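PDB 1O75: putative DD-carboxypeptidase TP_0574 from Treponema pallidum, which binds penicillin and shows zinc-dependent carboxypeptidase activity on synthetic depsipeptides, possibly trimming peptidoglycan peptides as a D,D-carboxypeptidase. Local coordinates for residues E83-D86 against R90-W93; E172-V177 against D196-R201; I298-D303 against S308-Y313. The protein carries 2 engineered substitutions. All coordinates share one frame; numbering follows the deposited sequence.

Contact 1 (E83-D86 against R90-W93)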
loop_
_atom_site.group_PDB
_atom_site.type_symbol
_atom_site.label_atom_id
_atom_site.label_comp_id
_atom_site.label_asym_id
_atom_site.label_seq_id
_atom_site.Cartn_x
_atom_site.Cartn_y
_atom_site.Cartn_z
ATOM N N GLU B 83 -5.342 18.390 16.038
ATOM C CA GLU B 83 -4.430 17.681 15.162
ATOM C C GLU B 83 -4.086 16.313 15.737
ATOM O O GLU B 83 -3.977 16.143 16.950
ATOM C CB GLU B 83 -3.141 18.490 14.956
ATOM C CG GLU B 83 -2.225 17.906 13.887
ATOM C CD GLU B 83 -0.926 18.700 13.703
ATOM O OE1 GLU B 83 -0.051 18.671 14.600
ATOM O OE2 GLU B 83 -0.791 19.354 12.657
ATOM N N THR B 84 -3.935 15.329 14.859
ATOM C CA THR B 84 -3.559 13.998 15.296
ATOM C C THR B 84 -2.685 13.419 14.171
ATOM O O THR B 84 -2.289 14.147 13.280
ATOM C CB THR B 84 -4.813 13.110 15.559
ATOM O OG1 THR B 84 -4.388 11.816 16.001
ATOM C CG2 THR B 84 -5.661 12.966 14.316
ATOM N N GLU B 85 -2.365 12.134 14.215
ATOM C CA GLU B 85 -1.548 11.541 13.148
ATOM C C GLU B 85 -2.263 10.352 12.551
ATOM O O GLU B 85 -2.952 9.650 13.267
ATOM C CB GLU B 85 -0.203 11.050 13.691
ATOM C CG GLU B 85 0.823 12.137 13.881
ATOM C CD GLU B 85 2.172 11.604 14.372
ATOM O OE1 GLU B 85 3.109 12.422 14.496
ATOM O OE2 GLU B 85 2.291 10.380 14.629
ATOM N N ASP B 86 -2.112 10.125 11.248
ATOM C CA ASP B 86 -2.745 8.944 10.662
ATOM C C ASP B 86 -1.800 7.756 10.912
ATOM O O ASP B 86 -0.819 7.871 11.658
ATOM C CB ASP B 86 -3.013 9.110 9.152
ATOM C CG ASP B 86 -1.748 9.313 8.336
ATOM O OD1 ASP B 86 -0.643 8.916 8.788
ATOM O OD2 ASP B 86 -1.861 9.863 7.214
ATOM N N ARG B 90 1.605 10.767 9.511
ATOM C CA ARG B 90 1.375 12.076 8.897
ATOM C C ARG B 90 0.295 12.815 9.688
ATOM O O ARG B 90 -0.632 12.196 10.189
ATOM C CB ARG B 90 0.893 11.934 7.446
ATOM C CG ARG B 90 1.925 11.343 6.509
ATOM C CD ARG B 90 1.320 11.055 5.151
ATOM N NE ARG B 90 0.193 10.138 5.240
ATOM C CZ ARG B 90 -0.424 9.633 4.175
ATOM N NH1 ARG B 90 -0.009 9.966 2.954
ATOM N NH2 ARG B 90 -1.445 8.802 4.324
ATOM N N LYS B 91 0.413 14.138 9.772
ATOM C CA LYS B 91 -0.568 14.946 10.499
ATOM C C LYS B 91 -1.923 14.974 9.797
ATOM O O LYS B 91 -1.990 15.048 8.574
ATOM C CB LYS B 91 -0.057 16.391 10.643
ATOM C CG LYS B 91 1.257 16.505 11.406
ATOM C CD LYS B 91 1.141 15.856 12.795
ATOM C CE LYS B 91 2.471 15.938 13.554
ATOM N NZ LYS B 91 2.391 15.171 14.838
ATOM N N LYS B 92 -2.995 14.906 10.576
ATOM C CA LYS B 92 -4.357 14.983 10.042
ATOM C C LYS B 92 -5.199 15.679 11.124
ATOM O O LYS B 92 -4.723 15.868 12.257
ATOM C CB LYS B 92 -4.924 13.594 9.756
ATOM C CG LYS B 92 -4.960 12.720 10.974
ATOM C CD LYS B 92 -5.616 11.391 10.688
ATOM C CE LYS B 92 -7.092 11.566 10.425
ATOM N NZ LYS B 92 -7.693 10.260 10.049
ATOM N N TRP B 93 -6.435 16.033 10.786
ATOM C CA TRP B 93 -7.308 16.754 11.717
ATOM C C TRP B 93 -8.635 16.083 11.999
ATOM O O TRP B 93 -9.225 15.477 11.112
ATOM C CB TRP B 93 -7.553 18.166 11.178
ATOM C CG TRP B 93 -6.309 18.981 11.216
ATOM C CD1 TRP B 93 -5.894 19.783 12.242
ATOM C CD2 TRP B 93 -5.218 18.924 10.279
ATOM N NE1 TRP B 93 -4.604 20.215 12.010
ATOM C CE2 TRP B 93 -4.166 19.701 10.814
ATOM C CE3 TRP B 93 -5.027 18.283 9.041
ATOM C CZ2 TRP B 93 -2.928 19.857 10.155
ATOM C CZ3 TRP B 93 -3.791 18.440 8.379
ATOM C CH2 TRP B 93 -2.761 19.221 8.946
#
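T84 and K92 form the hydrogen-bonded pair of an antiparallel beta hairpin, where strand 69-85 turns back into strand 91-98. Their reciprocal backbone bonds run from T84 N to K92 O at 2.8 Å and from K92 N to T84 O, and D86 N extends the ladder by donating to R90 O. E83 with W93 and E85 with K91 are the flanking non-hydrogen-bonded pairs, in which CA-H groups lean on carbonyl oxygens of the opposing strand.

Charged side chains add to the ladder. At the turn end both oxygens of D86 engage R90: OD1 takes the backbone N of R90, which comes from above the carboxylate plane, and a weak bond from R88 N, while OD2 offers its syn lone pair to R90 NE at 2.9 Å. A weak bond from R90 NH2 to D86 OD2 adds to this grip, although carboxylate and guanidinium are twisted 53° apart. On the face shared by E83, E85, K91 and W93, K91 bends at chi2 (-56°), and its NZ reaches the anti side of E85 OE1 at 2.9 Å. E83 OE1 stays 4.3 Å from K91 NZ, near enough for attraction but beyond a salt bridge.

Van der Waals contact fills in the rest. The E83 carboxylate lies against the aliphatic part of K91, with E83 OE1 3.6 Å from K91 CD. In the conformer described here, the W93 indole runs beside the extended E83 chain, touches a bound xenon and receives K81 in a cation-pi contact. On the reverse face, T84 CG2 presses tightly on K92 CG at 3.4 Å; the K92 ammonium continues to a salt bridge with D376 of the second subunit.

With none of its residues buried, this hairpin end is probably held mainly by its ladder and paired charges; the two bonds on D86 OD2 would probably favour its ionised carboxylate.

Contact 2 (E172-V177 against D196-R201)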
loop_
_atom_site.group_PDB
_atom_site.type_symbol
_atom_site.label_atom_id
_atom_site.label_comp_id
_atom_site.label_asym_id
_atom_site.label_seq_id
_atom_site.Cartn_x
_atom_site.Cartn_y
_atom_site.Cartn_z
ATOM N N GLU B 172 -17.177 30.365 -24.958
ATOM C CA GLU B 172 -18.199 30.720 -23.980
ATOM C C GLU B 172 -18.862 29.551 -23.255
ATOM O O GLU B 172 -19.101 29.619 -22.052
ATOM C CB GLU B 172 -19.304 31.550 -24.646
ATOM C CG GLU B 172 -20.652 31.412 -23.938
ATOM C CD GLU B 172 -21.766 32.214 -24.582
ATOM O OE1 GLU B 172 -21.881 32.193 -25.832
ATOM O OE2 GLU B 172 -22.539 32.850 -23.829
ATOM N N LYS B 173 -19.172 28.492 -23.992
ATOM C CA LYS B 173 -19.872 27.344 -23.430
ATOM C C LYS B 173 -19.013 26.161 -22.968
ATOM O O LYS B 173 -19.401 25.430 -22.059
ATOM C CB LYS B 173 -20.901 26.856 -24.451
ATOM C CG LYS B 173 -22.016 27.856 -24.738
ATOM C CD LYS B 173 -23.073 27.822 -23.634
ATOM C CE LYS B 173 -24.244 28.740 -23.955
ATOM N NZ LYS B 173 -25.351 28.607 -22.961
ATOM N N PHE B 174 -17.858 25.969 -23.589
ATOM C CA PHE B 174 -16.990 24.851 -23.225
ATOM C C PHE B 174 -15.595 25.288 -22.805
ATOM O O PHE B 174 -14.643 24.509 -22.892
ATOM C CB PHE B 174 -16.890 23.856 -24.392
ATOM C CG PHE B 174 -18.222 23.310 -24.828
ATOM C CD1 PHE B 174 -18.935 23.917 -25.862
ATOM C CD2 PHE B 174 -18.793 22.224 -24.169
ATOM C CE1 PHE B 174 -20.205 23.450 -26.230
ATOM C CE2 PHE B 174 -20.060 21.748 -24.527
ATOM C CZ PHE B 174 -20.772 22.362 -25.561
ATOM N N HIS B 175 -15.479 26.538 -22.361
ATOM C CA HIS B 175 -14.208 27.083 -21.911
ATOM C C HIS B 175 -13.064 26.757 -22.848
ATOM O O HIS B 175 -11.962 26.441 -22.410
ATOM C CB HIS B 175 -13.897 26.572 -20.501
ATOM C CG HIS B 175 -14.947 26.926 -19.491
ATOM N ND1 HIS B 175 -14.881 26.530 -18.171
ATOM C CD2 HIS B 175 -16.099 27.631 -19.613
ATOM C CE1 HIS B 175 -15.947 26.970 -17.526
ATOM N NE2 HIS B 175 -16.702 27.642 -18.378
ATOM N N PHE B 176 -13.322 26.831 -24.147
ATOM C CA PHE B 176 -12.286 26.549 -25.121
ATOM C C PHE B 176 -11.151 27.554 -25.030
ATOM O O PHE B 176 -11.386 28.761 -24.949
ATOM C CB PHE B 176 -12.856 26.579 -26.540
ATOM C CG PHE B 176 -11.824 26.349 -27.603
ATOM C CD1 PHE B 176 -11.105 25.151 -27.649
ATOM C CD2 PHE B 176 -11.549 27.336 -28.547
ATOM C CE1 PHE B 176 -10.123 24.935 -28.615
ATOM C CE2 PHE B 176 -10.569 27.135 -29.520
ATOM C CZ PHE B 176 -9.849 25.928 -29.555
ATOM N N VAL B 177 -9.924 27.042 -25.056
ATOM C CA VAL B 177 -8.721 27.862 -25.008
ATOM C C VAL B 177 -7.733 27.289 -26.017
ATOM O O VAL B 177 -7.345 26.125 -25.910
ATOM C CB VAL B 177 -8.067 27.822 -23.612
ATOM C CG1 VAL B 177 -6.741 28.563 -23.640
ATOM C CG2 VAL B 177 -9.006 28.430 -22.583
ATOM N N ASP B 196 -23.262 22.447 -29.690
ATOM C CA ASP B 196 -23.299 21.707 -28.435
ATOM C C ASP B 196 -22.959 20.223 -28.549
ATOM O O ASP B 196 -23.507 19.412 -27.805
ATOM C CB ASP B 196 -24.678 21.864 -27.803
ATOM C CG ASP B 196 -25.758 21.148 -28.586
ATOM O OD1 ASP B 196 -25.466 20.675 -29.714
ATOM O OD2 ASP B 196 -26.897 21.059 -28.077
ATOM N N SER B 197 -22.059 19.862 -29.460
ATOM C CA SER B 197 -21.704 18.445 -29.611
ATOM C C SER B 197 -20.317 18.245 -30.203
ATOM O O SER B 197 -19.867 19.034 -31.045
ATOM C CB SER B 197 -22.746 17.728 -30.482
ATOM O OG SER B 197 -22.581 18.033 -31.860
ATOM N N PHE B 198 -19.632 17.194 -29.746
ATOM C CA PHE B 198 -18.295 16.882 -30.234
ATOM C C PHE B 198 -18.243 15.449 -30.742
ATOM O O PHE B 198 -18.963 14.585 -30.258
ATOM C CB PHE B 198 -17.253 17.065 -29.119
ATOM C CG PHE B 198 -17.134 18.488 -28.625
ATOM C CD1 PHE B 198 -18.102 19.031 -27.783
ATOM C CD2 PHE B 198 -16.053 19.283 -29.014
ATOM C CE1 PHE B 198 -17.991 20.360 -27.325
ATOM C CE2 PHE B 198 -15.937 20.592 -28.572
ATOM C CZ PHE B 198 -16.910 21.133 -27.722
ATOM N N SER B 199 -17.370 15.217 -31.712
ATOM C CA SER B 199 -17.213 13.911 -32.331
ATOM C C SER B 199 -16.441 12.918 -31.474
ATOM O O SER B 199 -15.865 13.282 -30.436
ATOM C CB SER B 199 -16.440 14.071 -33.623
ATOM O OG SER B 199 -15.057 14.209 -33.345
ATOM N N ALA B 200 -16.414 11.667 -31.940
ATOM C CA ALA B 200 -15.637 10.627 -31.291
ATOM C C ALA B 200 -14.197 11.089 -31.473
ATOM O O ALA B 200 -13.876 11.759 -32.458
ATOM C CB ALA B 200 -15.831 9.271 -32.004
ATOM N N ARG B 201 -13.328 10.707 -30.538
ATOM C CA ARG B 201 -11.929 11.090 -30.573
ATOM C C ARG B 201 -11.178 10.364 -31.678
ATOM O O ARG B 201 -11.514 9.242 -32.045
ATOM C CB ARG B 201 -11.268 10.769 -29.209
ATOM C CG ARG B 201 -11.267 9.246 -28.857
ATOM C CD ARG B 201 -10.972 9.016 -27.348
ATOM N NE ARG B 201 -9.600 9.401 -27.005
ATOM C CZ ARG B 201 -8.570 8.571 -27.083
ATOM N NH1 ARG B 201 -8.760 7.311 -27.476
ATOM N NH2 ARG B 201 -7.350 8.993 -26.781
#
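D196 meets F174 through its backbone: D196 CA lies at the edge of the F174 ring, 3.9 Å from F174 CZ. Its carboxylate leads elsewhere, with OD1 hydrogen-bonded to T194 OG1. At S197 the CB points away from the 172-177 segment, and OG likewise turns to T194 OG1.

F198 carries the contact. Its ring edge enters one face of F174 in a T-shaped stack, with centroids 4.9 Å apart and planes at 84°. F198 CE1 stands over the centre of the F174 ring, 3.7 Å from F174 CE2, while F198 CZ comes within 3.9 Å of F174 CG. In F174, CG anti to the carbonyl carbon (chi1 -58°) sends the ring toward F198, and chi2 of 93° turns its face to the incoming edge.

The stack ties the C-terminal end of helix 167-173, where F174 is the first residue to leave helical geometry, to short strand 197-198 at the margin of a large mixed sheet. M192 of strand 190-194 touches both rings, and F198 also packs on V160 and L15, so the pair is buried against neighbouring strands.

Past F198 the segment parts from F174. S199 OG bonds A200 O at 2.9 Å, and R201 forms a salt bridge with D324.

Contact 3 (I298-D303 against S308-Y313)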
loop_
_atom_site.group_PDB
_atom_site.type_symbol
_atom_site.label_atom_id
_atom_site.label_comp_id
_atom_site.label_asym_id
_atom_site.label_seq_id
_atom_site.Cartn_x
_atom_site.Cartn_y
_atom_site.Cartn_z
ATOM N N ILE B 298 -16.255 -2.132 -12.357
ATOM C CA ILE B 298 -17.533 -2.121 -13.037
ATOM C C ILE B 298 -18.593 -2.751 -12.148
ATOM O O ILE B 298 -18.294 -3.617 -11.331
ATOM C CB ILE B 298 -17.440 -2.897 -14.380
ATOM C CG1 ILE B 298 -18.701 -2.672 -15.216
ATOM C CG2 ILE B 298 -17.235 -4.414 -14.115
ATOM C CD1 ILE B 298 -18.614 -3.329 -16.607
ATOM N N ASN B 299 -19.814 -2.259 -12.262
ATOM C CA ASN B 299 -20.933 -2.859 -11.535
ATOM C C ASN B 299 -21.935 -3.132 -12.643
ATOM O O ASN B 299 -22.448 -2.206 -13.249
ATOM C CB ASN B 299 -21.553 -1.913 -10.509
ATOM C CG ASN B 299 -22.684 -2.575 -9.745
ATOM O OD1 ASN B 299 -23.718 -2.911 -10.329
ATOM N ND2 ASN B 299 -22.492 -2.778 -8.440
ATOM N N TYR B 300 -22.208 -4.406 -12.902
ATOM C CA TYR B 300 -23.103 -4.770 -14.003
ATOM C C TYR B 300 -24.488 -4.156 -13.910
ATOM O O TYR B 300 -25.198 -4.064 -14.905
ATOM C CB TYR B 300 -23.204 -6.295 -14.093
ATOM C CG TYR B 300 -21.845 -6.965 -14.178
ATOM C CD1 TYR B 300 -21.540 -8.073 -13.380
ATOM C CD2 TYR B 300 -20.859 -6.488 -15.064
ATOM C CE1 TYR B 300 -20.292 -8.695 -13.453
ATOM C CE2 TYR B 300 -19.610 -7.105 -15.152
ATOM C CZ TYR B 300 -19.335 -8.208 -14.343
ATOM O OH TYR B 300 -18.112 -8.830 -14.430
ATOM N N GLY B 301 -24.867 -3.715 -12.713
ATOM C CA GLY B 301 -26.192 -3.139 -12.541
ATOM C C GLY B 301 -26.327 -1.649 -12.767
ATOM O O GLY B 301 -27.432 -1.124 -12.684
ATOM N N PHE B 302 -25.226 -0.942 -13.048
ATOM C CA PHE B 302 -25.317 0.499 -13.277
ATOM C C PHE B 302 -25.936 0.745 -14.638
ATOM O O PHE B 302 -25.693 -0.006 -15.577
ATOM C CB PHE B 302 -23.934 1.160 -13.249
ATOM C CG PHE B 302 -23.266 1.175 -11.880
ATOM C CD1 PHE B 302 -23.928 0.718 -10.735
ATOM C CD2 PHE B 302 -21.971 1.679 -11.748
ATOM C CE1 PHE B 302 -23.299 0.764 -9.472
ATOM C CE2 PHE B 302 -21.338 1.734 -10.515
ATOM C CZ PHE B 302 -22.002 1.274 -9.363
ATOM N N ASP B 303 -26.719 1.805 -14.772
ATOM C CA ASP B 303 -27.337 2.075 -16.066
ATOM C C ASP B 303 -26.327 2.277 -17.189
ATOM O O ASP B 303 -26.577 1.860 -18.329
ATOM C CB ASP B 303 -28.247 3.297 -16.000
ATOM C CG ASP B 303 -29.437 3.098 -15.071
ATOM O OD1 ASP B 303 -29.822 1.937 -14.801
ATOM O OD2 ASP B 303 -29.983 4.119 -14.619
ATOM N N SER B 308 -23.907 -5.396 -19.511
ATOM C CA SER B 308 -22.575 -5.918 -19.265
ATOM C C SER B 308 -22.716 -7.100 -18.348
ATOM O O SER B 308 -23.759 -7.299 -17.763
ATOM C CB SER B 308 -21.718 -4.862 -18.576
ATOM O OG SER B 308 -22.284 -4.566 -17.311
ATOM N N GLY B 309 -21.655 -7.876 -18.203
ATOM C CA GLY B 309 -21.692 -9.012 -17.309
ATOM C C GLY B 309 -20.325 -9.641 -17.302
ATOM O O GLY B 309 -19.403 -9.098 -17.909
ATOM N N PRO B 310 -20.148 -10.780 -16.628
ATOM C CA PRO B 310 -18.845 -11.435 -16.596
ATOM C C PRO B 310 -18.356 -11.721 -18.030
ATOM O O PRO B 310 -19.158 -11.844 -18.956
ATOM C CB PRO B 310 -19.123 -12.729 -15.824
ATOM C CG PRO B 310 -20.279 -12.349 -14.918
ATOM C CD PRO B 310 -21.154 -11.545 -15.862
ATOM N N GLY B 311 -17.048 -11.828 -18.209
ATOM C CA GLY B 311 -16.528 -12.077 -19.538
ATOM C C GLY B 311 -15.221 -11.336 -19.797
ATOM O O GLY B 311 -14.524 -10.942 -18.864
ATOM N N TYR B 312 -14.918 -11.145 -21.075
ATOM C CA TYR B 312 -13.692 -10.508 -21.523
ATOM C C TYR B 312 -13.882 -9.055 -21.856
ATOM O O TYR B 312 -14.776 -8.680 -22.648
ATOM C CB TYR B 312 -13.156 -11.234 -22.755
ATOM C CG TYR B 312 -12.766 -12.644 -22.451
ATOM C CD1 TYR B 312 -11.473 -12.958 -22.036
ATOM C CD2 TYR B 312 -13.717 -13.667 -22.502
ATOM C CE1 TYR B 312 -11.136 -14.259 -21.680
ATOM C CE2 TYR B 312 -13.390 -14.973 -22.134
ATOM C CZ TYR B 312 -12.108 -15.257 -21.728
ATOM O OH TYR B 312 -11.808 -16.533 -21.324
ATOM N N TYR B 313 -13.013 -8.243 -21.263
ATOM C CA TYR B 313 -13.052 -6.820 -21.470
ATOM C C TYR B 313 -11.721 -6.308 -21.989
ATOM O O TYR B 313 -10.667 -6.898 -21.758
ATOM C CB TYR B 313 -13.373 -6.071 -20.163
ATOM C CG TYR B 313 -14.787 -6.246 -19.666
ATOM C CD1 TYR B 313 -15.178 -7.405 -18.989
ATOM C CD2 TYR B 313 -15.737 -5.251 -19.879
ATOM C CE1 TYR B 313 -16.501 -7.555 -18.537
ATOM C CE2 TYR B 313 -17.036 -5.395 -19.441
ATOM C CZ TYR B 313 -17.414 -6.546 -18.768
ATOM O OH TYR B 313 -18.718 -6.641 -18.330
HETATM O O HOH W 1 -25.951 -5.795 -16.960
#
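Y300 and S308 bring the two backbones closest, their CA atoms 5.4 Å apart, in the connection between strands 293-298 and 311-319. The first segment folds into a type I beta turn from N299 to F302, closed by F302 N on N299 O, and N299 OD1 accepts from G301 N at 2.8 Å as an Asx turn. A water spans the gap to the second segment, donating to Y300 O and to S308 O.

This connection leads from one antiparallel sheet to another within the region of the C domain family, a member of the E-set clan. Y300 reaches across the gap and lays its ring over the backbone of G309 and P310. G309 CA sits over the face in a CH-pi contact, 3.5 Å from the Y300 ring centroid and 15° off the normal. P310 follows, its CD 3.8 Å from Y300 CE1. At the ring edge, S308 OG lies 3.3 Å from Y300 CD2; that hydroxyl has its hydrogen-bond partner in F305 O.

Y313 approaches Y300 obliquely, with Y313 OH 3.3 Å from Y300 CE2. The same hydroxyl donates to G309 O at 2.6 Å, fixing the end of the phenol beside the glycine backbone. I298 meets Y313 from the opposite direction: with CG1 anti to the backbone N (chi1 -170°), it directs CD1 to Y313 CE2. F331 of strand 325-331 borders I298, Y300 and Y313.

The three contacts illustrate how separate regions of one chain use different chemistry: charge pairing in contact 1, an aromatic stack in contact 2, and a ring laid over glycine backbone in contact 3. Contacts 1 and 2 reach the same mixed sheet, yet their centres lie 42 Å apart. Contact 3 belongs to another family region, its centre 39 Å from that of contact 1, across the chain's centre, and 29 Å from that of contact 2; none touches another. Separate xenon sites adjoin contacts 1 and 3, and the R90 side chain is about 6 Å from a bound sulfated sugar at the nearest atoms.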